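Local coordinates for protein endosialidase (Enterobacteria phage phi92, PDB 4HIZ) that cleaves polymers of sialic acid internally, as an endosialidase with a sialidase-type beta-propeller, probably to breach the polysialic acid capsule of the host bacterium, at residues Tyr360-Gly365 against Leu399-Val404; Tyr407-Gly412 against Gly482-Ile487. All coordinates share one frame; numbering follows the deposited sequence.

Two contacts join three successive blades of a beta-propeller, illustrating how one face-to-face interface after another holds such a fold together. Contact 1 sets strand 358-365 of one blade against the edge strand 401-404 of the next. Contact 2 uses the neighbouring strand 407-413 to reach strand 483-490 of the blade beyond. The contact centres lie 10 Å apart, and strands 401-404 and 407-413 are adjacent in one sheet, where Tyr409 N probably hydrogen-bonds to Ala402 O (2.9 Å) and Phe411 N to Pro400 O (3.0 Å). A bound sodium ion lies about 9 Å from the Phe401 and Leu484 side chains. No residue seen to contact glycan lies in these segments, which build the propeller scaffold.

Contact 1. Residues Tyr360-Gly365 against Leu399-Val404; sequences YLTTRG and LPFAKV
The polar part of this interface is a single direct hydrogen bond, reinforced by water, from the hydroxyl of Thr362 to the backbone of Leu399. Thr362 OG1 donates to Leu399 O over 2.7 Å, approaching from above the carbonyl plane with a C=O...O angle of 125°. The same hydroxyl accepts a bond from a water that in turn takes the N-H of Leu399, 3.0 Å from Leu399 N. One threonine thus holds the carbonyl of Leu399 directly and the amide through the water, just ahead of strand 401-404.

Apolar packing occupies the rest. The ring of Phe401 rises from its strand between Thr362 and Tyr360: its CD1 meets the methyl CG2 of Thr362 at 3.8 Å, while CZ reaches CB of Tyr360 at 3.6 Å. Tyr360 O and Leu399 O both lie in the plane of this ring, at its edge. Alongside Thr362, the CB of Leu399 packs on the threonine's CB.

At the far end the aliphatic part of Lys403 crosses the Tyr360 side chain, CE lying 3.8 Å from the phenol OH. The extended chain turns only at chi4 (-73°), and its amine goes to Gly405 O.

The two strands run roughly antiparallel, at 148°, but their axes come no closer than 9.2 Å. No backbone-to-backbone hydrogen bond joins them; side chains, one side-chain-to-carbonyl bond and a water make the bridge, the arrangement of adjacent blades packed face to face in a beta-propeller.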
ATOM      1  N   TYR A 360       8.273 -10.092 -40.074  1.00 12.48           N
ATOM      2  CA  TYR A 360       7.621  -8.783 -40.272  1.00 13.05           C
ATOM      3  C   TYR A 360       8.354  -7.735 -39.475  1.00 12.45           C
ATOM      4  O   TYR A 360       8.900  -8.024 -38.411  1.00 12.42           O
ATOM      5  CB  TYR A 360       6.160  -8.870 -39.760  1.00 13.15           C
ATOM      6  CG  TYR A 360       5.348  -9.894 -40.525  1.00 12.82           C
ATOM      7  CD1 TYR A 360       4.745  -9.559 -41.745  1.00 14.22           C
ATOM      8  CD2 TYR A 360       5.204 -11.205 -40.044  1.00 12.66           C
ATOM      9  CE1 TYR A 360       4.012 -10.498 -42.479  1.00 14.20           C
ATOM     10  CE2 TYR A 360       4.458 -12.153 -40.754  1.00 14.08           C
ATOM     11  CZ  TYR A 360       3.872 -11.791 -41.970  1.00 15.13           C
ATOM     12  OH  TYR A 360       3.145 -12.714 -42.678  1.00 16.51           O
ATOM     13  N   LEU A 361       8.388  -6.514 -40.011  1.00 12.43           N
ATOM     14  CA  LEU A 361       9.122  -5.418 -39.381  1.00 12.20           C
ATOM     15  C   LEU A 361       8.333  -4.129 -39.568  1.00 11.90           C
ATOM     16  O   LEU A 361       7.772  -3.885 -40.638  1.00 12.85           O
ATOM     17  CB  LEU A 361      10.522  -5.303 -40.048  1.00 13.07           C
ATOM     18  CG  LEU A 361      11.444  -4.146 -39.600  1.00 13.68           C
ATOM     19  CD1 LEU A 361      12.934  -4.537 -39.750  1.00 14.07           C
ATOM     20  CD2 LEU A 361      11.213  -2.844 -40.386  1.00 13.46           C
ATOM     21  N   THR A 362       8.258  -3.307 -38.520  1.00 10.95           N
ATOM     22  CA  THR A 362       7.765  -1.928 -38.712  1.00 12.12           C
ATOM     23  C   THR A 362       8.817  -0.960 -38.233  1.00 12.34           C
ATOM     24  O   THR A 362       9.595  -1.292 -37.334  1.00 13.18           O
ATOM     25  CB  THR A 362       6.516  -1.639 -37.828  1.00 13.10           C
ATOM     26  OG1 THR A 362       6.857  -1.842 -36.453  1.00 12.34           O
ATOM     27  CG2 THR A 362       5.360  -2.527 -38.211  1.00 15.55           C
ATOM     28  N   THR A 363       8.839   0.256 -38.800  1.00 12.32           N
ATOM     29  CA  THR A 363       9.796   1.245 -38.335  1.00 12.34           C
ATOM     30  C   THR A 363       9.074   2.384 -37.663  1.00 11.79           C
ATOM     31  O   THR A 363       7.874   2.596 -37.875  1.00 13.03           O
ATOM     32  CB  THR A 363      10.600   1.887 -39.505  1.00 13.34           C
ATOM     33  OG1 THR A 363       9.684   2.507 -40.411  1.00 13.88           O
ATOM     34  CG2 THR A 363      11.413   0.831 -40.279  1.00 14.41           C
ATOM     35  N   ARG A 364       9.824   3.093 -36.837  1.00 11.55           N
ATOM     36  CA  ARG A 364       9.434   4.410 -36.340  1.00 10.69           C
ATOM     37  C   ARG A 364       9.942   5.486 -37.315  1.00 12.23           C
ATOM     38  O   ARG A 364      11.127   5.484 -37.677  1.00 13.97           O
ATOM     39  CB  ARG A 364      10.142   4.662 -35.014  1.00 11.02           C
ATOM     40  CG  ARG A 364       9.995   6.113 -34.489  1.00 12.17           C
ATOM     41  CD  ARG A 364      10.576   6.166 -33.085  1.00 13.04           C
ATOM     42  NE  ARG A 364      10.781   7.536 -32.654  1.00 14.30           N
ATOM     43  CZ  ARG A 364      11.150   7.889 -31.430  1.00 15.93           C
ATOM     44  NH1 ARG A 364      11.351   6.972 -30.495  1.00 17.07           N
ATOM     45  NH2 ARG A 364      11.297   9.175 -31.136  1.00 16.80           N
ATOM     46  N   GLY A 365       9.071   6.416 -37.695  1.00 11.70           N
ATOM     47  CA  GLY A 365       9.485   7.578 -38.500  1.00 12.35           C
ATOM     48  C   GLY A 365      10.059   8.640 -37.564  1.00 13.51           C
ATOM     49  O   GLY A 365       9.537   8.826 -36.442  1.00 14.33           O
ATOM     50  N   LEU A 399       6.015   1.041 -33.592  1.00 11.18           N
ATOM     51  CA  LEU A 399       4.744   0.439 -33.998  1.00 11.00           C
ATOM     52  C   LEU A 399       4.752  -1.059 -33.694  1.00 11.26           C
ATOM     53  O   LEU A 399       4.894  -1.896 -34.596  1.00 11.88           O
ATOM     54  CB  LEU A 399       4.475   0.649 -35.493  1.00 11.37           C
ATOM     55  CG  LEU A 399       4.237   2.112 -35.939  1.00 11.76           C
ATOM     56  CD1 LEU A 399       3.939   2.153 -37.456  1.00 12.91           C
ATOM     57  CD2 LEU A 399       3.072   2.729 -35.185  1.00 12.88           C
ATOM     58  N   PRO A 400       4.632  -1.413 -32.421  1.00 10.22           N
ATOM     59  CA  PRO A 400       4.636  -2.844 -32.067  1.00 10.08           C
ATOM     60  C   PRO A 400       3.353  -3.519 -32.518  1.00 10.83           C
ATOM     61  O   PRO A 400       2.296  -2.881 -32.754  1.00 11.65           O
ATOM     62  CB  PRO A 400       4.785  -2.837 -30.535  1.00 10.22           C
ATOM     63  CG  PRO A 400       4.024  -1.568 -30.146  1.00  9.18           C
ATOM     64  CD  PRO A 400       4.471  -0.546 -31.235  1.00  9.41           C
ATOM     65  N   PHE A 401       3.427  -4.837 -32.668  1.00 11.37           N
ATOM     66  CA  PHE A 401       2.323  -5.522 -33.314  1.00 12.00           C
ATOM     67  C   PHE A 401       2.364  -7.000 -32.997  1.00 11.52           C
ATOM     68  O   PHE A 401       3.396  -7.527 -32.542  1.00 12.06           O
ATOM     69  CB  PHE A 401       2.385  -5.330 -34.845  1.00 11.01           C
ATOM     70  CG  PHE A 401       3.602  -5.955 -35.480  1.00 11.98           C
ATOM     71  CD1 PHE A 401       4.795  -5.224 -35.565  1.00 11.67           C
ATOM     72  CD2 PHE A 401       3.559  -7.264 -35.982  1.00 11.72           C
ATOM     73  CE1 PHE A 401       5.948  -5.791 -36.154  1.00 12.48           C
ATOM     74  CE2 PHE A 401       4.720  -7.823 -36.584  1.00 12.26           C
ATOM     75  CZ  PHE A 401       5.895  -7.096 -36.643  1.00 11.85           C
ATOM     76  N   ALA A 402       1.237  -7.665 -33.230  1.00 11.18           N
ATOM     77  CA  ALA A 402       1.229  -9.133 -33.283  1.00 11.20           C
ATOM     78  C   ALA A 402       0.415  -9.594 -34.486  1.00 13.02           C
ATOM     79  O   ALA A 402      -0.439  -8.845 -34.978  1.00 13.75           O
ATOM     80  CB  ALA A 402       0.561  -9.685 -31.983  1.00 11.33           C
ATOM     81  N   LYS A 403       0.659 -10.826 -34.950  1.00 12.90           N
ATOM     82  CA  LYS A 403      -0.137 -11.408 -36.036  1.00 12.37           C
ATOM     83  C   LYS A 403      -1.183 -12.329 -35.421  1.00 13.58           C
ATOM     84  O   LYS A 403      -0.851 -13.209 -34.609  1.00 15.22           O
ATOM     85  CB  LYS A 403       0.742 -12.221 -37.007  1.00 12.98           C
ATOM     86  CG  LYS A 403      -0.043 -12.743 -38.191  1.00 12.84           C
ATOM     87  CD  LYS A 403       0.944 -13.291 -39.257  1.00 14.70           C
ATOM     88  CE  LYS A 403       0.211 -13.742 -40.500  1.00 16.64           C
ATOM     89  NZ  LYS A 403      -0.525 -15.026 -40.203  1.00 18.07           N
ATOM     90  N   VAL A 404      -2.448 -12.107 -35.772  1.00 14.33           N
ATOM     91  CA  VAL A 404      -3.528 -12.972 -35.291  1.00 17.28           C
ATOM     92  C   VAL A 404      -4.300 -13.369 -36.539  1.00 17.31           C
ATOM     93  O   VAL A 404      -4.908 -12.532 -37.195  1.00 17.24           O
ATOM     94  CB  VAL A 404      -4.456 -12.233 -34.306  1.00 21.57           C
ATOM     95  CG1 VAL A 404      -5.572 -13.163 -33.819  1.00 24.67           C
ATOM     96  CG2 VAL A 404      -3.671 -11.696 -33.106  1.00 22.07           C
TER
HETATM   97  O   HOH W   1       8.559   0.253 -34.875  1.00 13.42           O

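Contact 2. Residues Tyr407-Gly412 against Gly482-Ile487; sequences YLYIFG and GWLYYI
Two successive propeller blades pack face to face here, a strand of one against a strand of the next, through aromatic and aliphatic side chains and with no hydrogen bond across the contact. Phe411 and Tyr486 form its centre. Their planes lie 21° from parallel but are slid so far apart, with centroids 4.8 Å from each other, that the rings barely overlap. Each instead receives the other's methylene: Phe411 CB sits 3.5 Å from the centroid of the Tyr486 ring, almost on the ring normal, and Tyr486 CB is 3.8 Å from the centroid of the Phe411 ring, displaced toward its rim. This reciprocal pair of CH-pi contacts arises because the two side chains run past each other in opposite directions. A chi1 of 170° turns the Tyr486 ring away from its own backbone N and brings the phenol alongside Gly412, where OH hydrogen-bonds to Thr413 OG1.

Such interleaving of large hydrophobic side chains is how neighbouring blades of a beta-propeller pack. The strands run the same way, 19° apart, yet their axes come no closer than 8.9 Å and each blade retains its own sheet.

Leu484 fills in beside the aromatic pair by splitting its two methyls. CD2 presses on the outer end of the Phe411 ring, 3.5 Å from Phe411 CZ, whereas CD1 lies against Tyr409 CB at 3.9 Å. Tyr409 OH is hydrogen-bonded to Lys440 NZ, and Ala402 and Ile524 also pack against Leu484.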
ATOM      1  N   TYR A 407      -4.125 -11.236 -39.971  1.00 14.57           N
ATOM      2  CA  TYR A 407      -3.908  -9.812 -39.734  1.00 14.46           C
ATOM      3  C   TYR A 407      -2.773  -9.488 -38.795  1.00 13.77           C
ATOM      4  O   TYR A 407      -2.532 -10.193 -37.818  1.00 14.78           O
ATOM      5  CB  TYR A 407      -5.179  -9.202 -39.107  1.00 16.35           C
ATOM      6  CG  TYR A 407      -6.352  -9.268 -40.033  1.00 20.92           C
ATOM      7  CD1 TYR A 407      -6.600  -8.245 -40.950  1.00 21.73           C
ATOM      8  CD2 TYR A 407      -7.233 -10.349 -39.987  1.00 26.30           C
ATOM      9  CE1 TYR A 407      -7.703  -8.298 -41.802  1.00 26.32           C
ATOM     10  CE2 TYR A 407      -8.330 -10.416 -40.830  1.00 30.38           C
ATOM     11  CZ  TYR A 407      -8.551  -9.401 -41.742  1.00 31.90           C
ATOM     12  OH  TYR A 407      -9.647  -9.496 -42.572  1.00 36.28           O
ATOM     13  N   LEU A 408      -2.114  -8.371 -39.061  1.00 12.62           N
ATOM     14  CA  LEU A 408      -1.260  -7.751 -38.061  1.00 12.68           C
ATOM     15  C   LEU A 408      -2.094  -6.708 -37.349  1.00 12.93           C
ATOM     16  O   LEU A 408      -2.725  -5.857 -38.002  1.00 14.28           O
ATOM     17  CB  LEU A 408      -0.075  -7.024 -38.729  1.00 12.55           C
ATOM     18  CG  LEU A 408       0.890  -7.926 -39.529  1.00 13.23           C
ATOM     19  CD1 LEU A 408       2.112  -7.114 -39.928  1.00 13.38           C
ATOM     20  CD2 LEU A 408       1.318  -9.127 -38.705  1.00 13.48           C
ATOM     21  N   TYR A 409      -2.088  -6.760 -36.021  1.00 11.84           N
ATOM     22  CA  TYR A 409      -2.683  -5.697 -35.184  1.00 11.55           C
ATOM     23  C   TYR A 409      -1.526  -4.806 -34.758  1.00 11.64           C
ATOM     24  O   TYR A 409      -0.634  -5.251 -34.010  1.00 11.67           O
ATOM     25  CB  TYR A 409      -3.350  -6.289 -33.945  1.00 13.65           C
ATOM     26  CG  TYR A 409      -4.666  -6.962 -34.178  1.00 17.83           C
ATOM     27  CD1 TYR A 409      -4.735  -8.230 -34.726  1.00 22.40           C
ATOM     28  CD2 TYR A 409      -5.849  -6.356 -33.785  1.00 20.34           C
ATOM     29  CE1 TYR A 409      -5.955  -8.851 -34.897  1.00 25.88           C
ATOM     30  CE2 TYR A 409      -7.051  -6.972 -33.957  1.00 23.44           C
ATOM     31  CZ  TYR A 409      -7.101  -8.223 -34.506  1.00 25.74           C
ATOM     32  OH  TYR A 409      -8.315  -8.854 -34.678  1.00 27.83           O
ATOM     33  N   ILE A 410      -1.522  -3.563 -35.265  1.00 11.37           N
ATOM     34  CA  ILE A 410      -0.394  -2.642 -35.120  1.00 11.10           C
ATOM     35  C   ILE A 410      -0.829  -1.416 -34.313  1.00 10.95           C
ATOM     36  O   ILE A 410      -1.864  -0.842 -34.629  1.00 11.83           O
ATOM     37  CB  ILE A 410       0.117  -2.179 -36.510  1.00 11.11           C
ATOM     38  CG1 ILE A 410       0.508  -3.414 -37.334  1.00 12.53           C
ATOM     39  CG2 ILE A 410       1.311  -1.235 -36.338  1.00  9.96           C
ATOM     40  CD1 ILE A 410       0.871  -3.086 -38.794  1.00 13.56           C
ATOM     41  N   PHE A 411      -0.025  -1.032 -33.321  1.00  9.53           N
ATOM     42  CA  PHE A 411      -0.389   0.024 -32.366  1.00  9.74           C
ATOM     43  C   PHE A 411       0.662   1.121 -32.383  1.00 10.77           C
ATOM     44  O   PHE A 411       1.853   0.861 -32.550  1.00 11.50           O
ATOM     45  CB  PHE A 411      -0.452  -0.547 -30.937  1.00 10.06           C
ATOM     46  CG  PHE A 411      -1.556  -1.546 -30.724  1.00 10.82           C
ATOM     47  CD1 PHE A 411      -1.414  -2.874 -31.170  1.00 11.11           C
ATOM     48  CD2 PHE A 411      -2.740  -1.165 -30.145  1.00 11.36           C
ATOM     49  CE1 PHE A 411      -2.427  -3.796 -30.980  1.00 12.16           C
ATOM     50  CE2 PHE A 411      -3.779  -2.104 -29.927  1.00 11.85           C
ATOM     51  CZ  PHE A 411      -3.630  -3.413 -30.335  1.00 12.65           C
ATOM     52  N   GLY A 412       0.235   2.346 -32.112  1.00 11.29           N
ATOM     53  CA  GLY A 412       1.163   3.441 -31.906  1.00 11.05           C
ATOM     54  C   GLY A 412       0.449   4.514 -31.097  1.00 11.52           C
ATOM     55  O   GLY A 412      -0.780   4.479 -30.954  1.00 11.99           O
ATOM     56  N   GLY A 482      -6.630 -15.972 -25.812  1.00 14.60           N
ATOM     57  CA  GLY A 482      -7.600 -15.126 -26.495  1.00 13.56           C
ATOM     58  C   GLY A 482      -7.522 -13.637 -26.251  1.00 12.72           C
ATOM     59  O   GLY A 482      -8.440 -12.916 -26.631  1.00 12.95           O
ATOM     60  N   TRP A 483      -6.427 -13.179 -25.651  1.00 11.71           N
ATOM     61  CA  TRP A 483      -6.249 -11.764 -25.387  1.00 10.66           C
ATOM     62  C   TRP A 483      -4.928 -11.258 -25.959  1.00 10.61           C
ATOM     63  O   TRP A 483      -3.886 -11.925 -25.871  1.00 11.88           O
ATOM     64  CB  TRP A 483      -6.193 -11.521 -23.869  1.00 11.57           C
ATOM     65  CG  TRP A 483      -7.439 -11.725 -23.075  1.00 13.10           C
ATOM     66  CD1 TRP A 483      -7.643 -12.669 -22.096  1.00 14.54           C
ATOM     67  CD2 TRP A 483      -8.624 -10.927 -23.131  1.00 12.52           C
ATOM     68  NE1 TRP A 483      -8.895 -12.486 -21.531  1.00 14.66           N
ATOM     69  CE2 TRP A 483      -9.525 -11.441 -22.172  1.00 13.78           C
ATOM     70  CE3 TRP A 483      -9.023  -9.843 -23.934  1.00 12.66           C
ATOM     71  CZ2 TRP A 483     -10.799 -10.878 -21.965  1.00 13.80           C
ATOM     72  CZ3 TRP A 483     -10.298  -9.281 -23.735  1.00 12.99           C
ATOM     73  CH2 TRP A 483     -11.170  -9.807 -22.754  1.00 13.04           C
ATOM     74  N   LEU A 484      -4.969 -10.077 -26.560  1.00 10.09           N
ATOM     75  CA  LEU A 484      -3.759  -9.395 -27.030  1.00 10.59           C
ATOM     76  C   LEU A 484      -3.538  -8.182 -26.091  1.00 10.67           C
ATOM     77  O   LEU A 484      -4.506  -7.583 -25.627  1.00 11.45           O
ATOM     78  CB  LEU A 484      -4.009  -8.940 -28.470  1.00 11.57           C
ATOM     79  CG  LEU A 484      -2.921  -8.025 -29.070  1.00 12.73           C
ATOM     80  CD1 LEU A 484      -2.837  -8.246 -30.613  1.00 13.55           C
ATOM     81  CD2 LEU A 484      -3.166  -6.537 -28.768  1.00 13.15           C
ATOM     82  N   TYR A 485      -2.283  -7.849 -25.799  1.00  9.82           N
ATOM     83  CA  TYR A 485      -1.942  -6.753 -24.887  1.00  9.23           C
ATOM     84  C   TYR A 485      -1.026  -5.761 -25.603  1.00 10.14           C
ATOM     85  O   TYR A 485       0.046  -6.138 -26.087  1.00 11.01           O
ATOM     86  CB  TYR A 485      -1.197  -7.273 -23.658  1.00  9.71           C
ATOM     87  CG  TYR A 485      -2.006  -8.335 -22.932  1.00 10.17           C
ATOM     88  CD1 TYR A 485      -1.948  -9.678 -23.339  1.00 10.64           C
ATOM     89  CD2 TYR A 485      -2.829  -8.013 -21.848  1.00 11.34           C
ATOM     90  CE1 TYR A 485      -2.697 -10.672 -22.722  1.00 11.34           C
ATOM     91  CE2 TYR A 485      -3.560  -8.998 -21.221  1.00 11.87           C
ATOM     92  CZ  TYR A 485      -3.494 -10.302 -21.649  1.00 10.91           C
ATOM     93  OH  TYR A 485      -4.261 -11.286 -21.013  1.00 11.84           O
ATOM     94  N   TYR A 486      -1.461  -4.502 -25.658  1.00  8.67           N
ATOM     95  CA  TYR A 486      -0.544  -3.418 -26.031  1.00  9.10           C
ATOM     96  C   TYR A 486      -0.174  -2.750 -24.725  1.00  9.96           C
ATOM     97  O   TYR A 486      -1.048  -2.178 -24.050  1.00 10.27           O
ATOM     98  CB  TYR A 486      -1.231  -2.442 -26.986  1.00  9.31           C
ATOM     99  CG  TYR A 486      -0.477  -1.124 -27.264  1.00  8.92           C
ATOM    100  CD1 TYR A 486       0.872  -1.121 -27.583  1.00  9.88           C
ATOM    101  CD2 TYR A 486      -1.132   0.115 -27.198  1.00  9.06           C
ATOM    102  CE1 TYR A 486       1.549   0.035 -27.884  1.00  9.83           C
ATOM    103  CE2 TYR A 486      -0.472   1.307 -27.484  1.00  9.53           C
ATOM    104  CZ  TYR A 486       0.881   1.254 -27.822  1.00  9.29           C
ATOM    105  OH  TYR A 486       1.551   2.422 -28.100  1.00  9.36           O
ATOM    106  N   ILE A 487       1.096  -2.818 -24.353  1.00  9.53           N
ATOM    107  CA  ILE A 487       1.511  -2.382 -23.022  1.00 10.00           C
ATOM    108  C   ILE A 487       2.473  -1.236 -23.263  1.00 10.77           C
ATOM    109  O   ILE A 487       3.483  -1.380 -23.979  1.00 10.49           O
ATOM    110  CB  ILE A 487       2.189  -3.526 -22.235  1.00 10.02           C
ATOM    111  CG1 ILE A 487       1.255  -4.746 -22.242  1.00 10.24           C
ATOM    112  CG2 ILE A 487       2.529  -3.084 -20.775  1.00  9.96           C
ATOM    113  CD1 ILE A 487       1.755  -5.913 -21.366  1.00 11.16           C
TER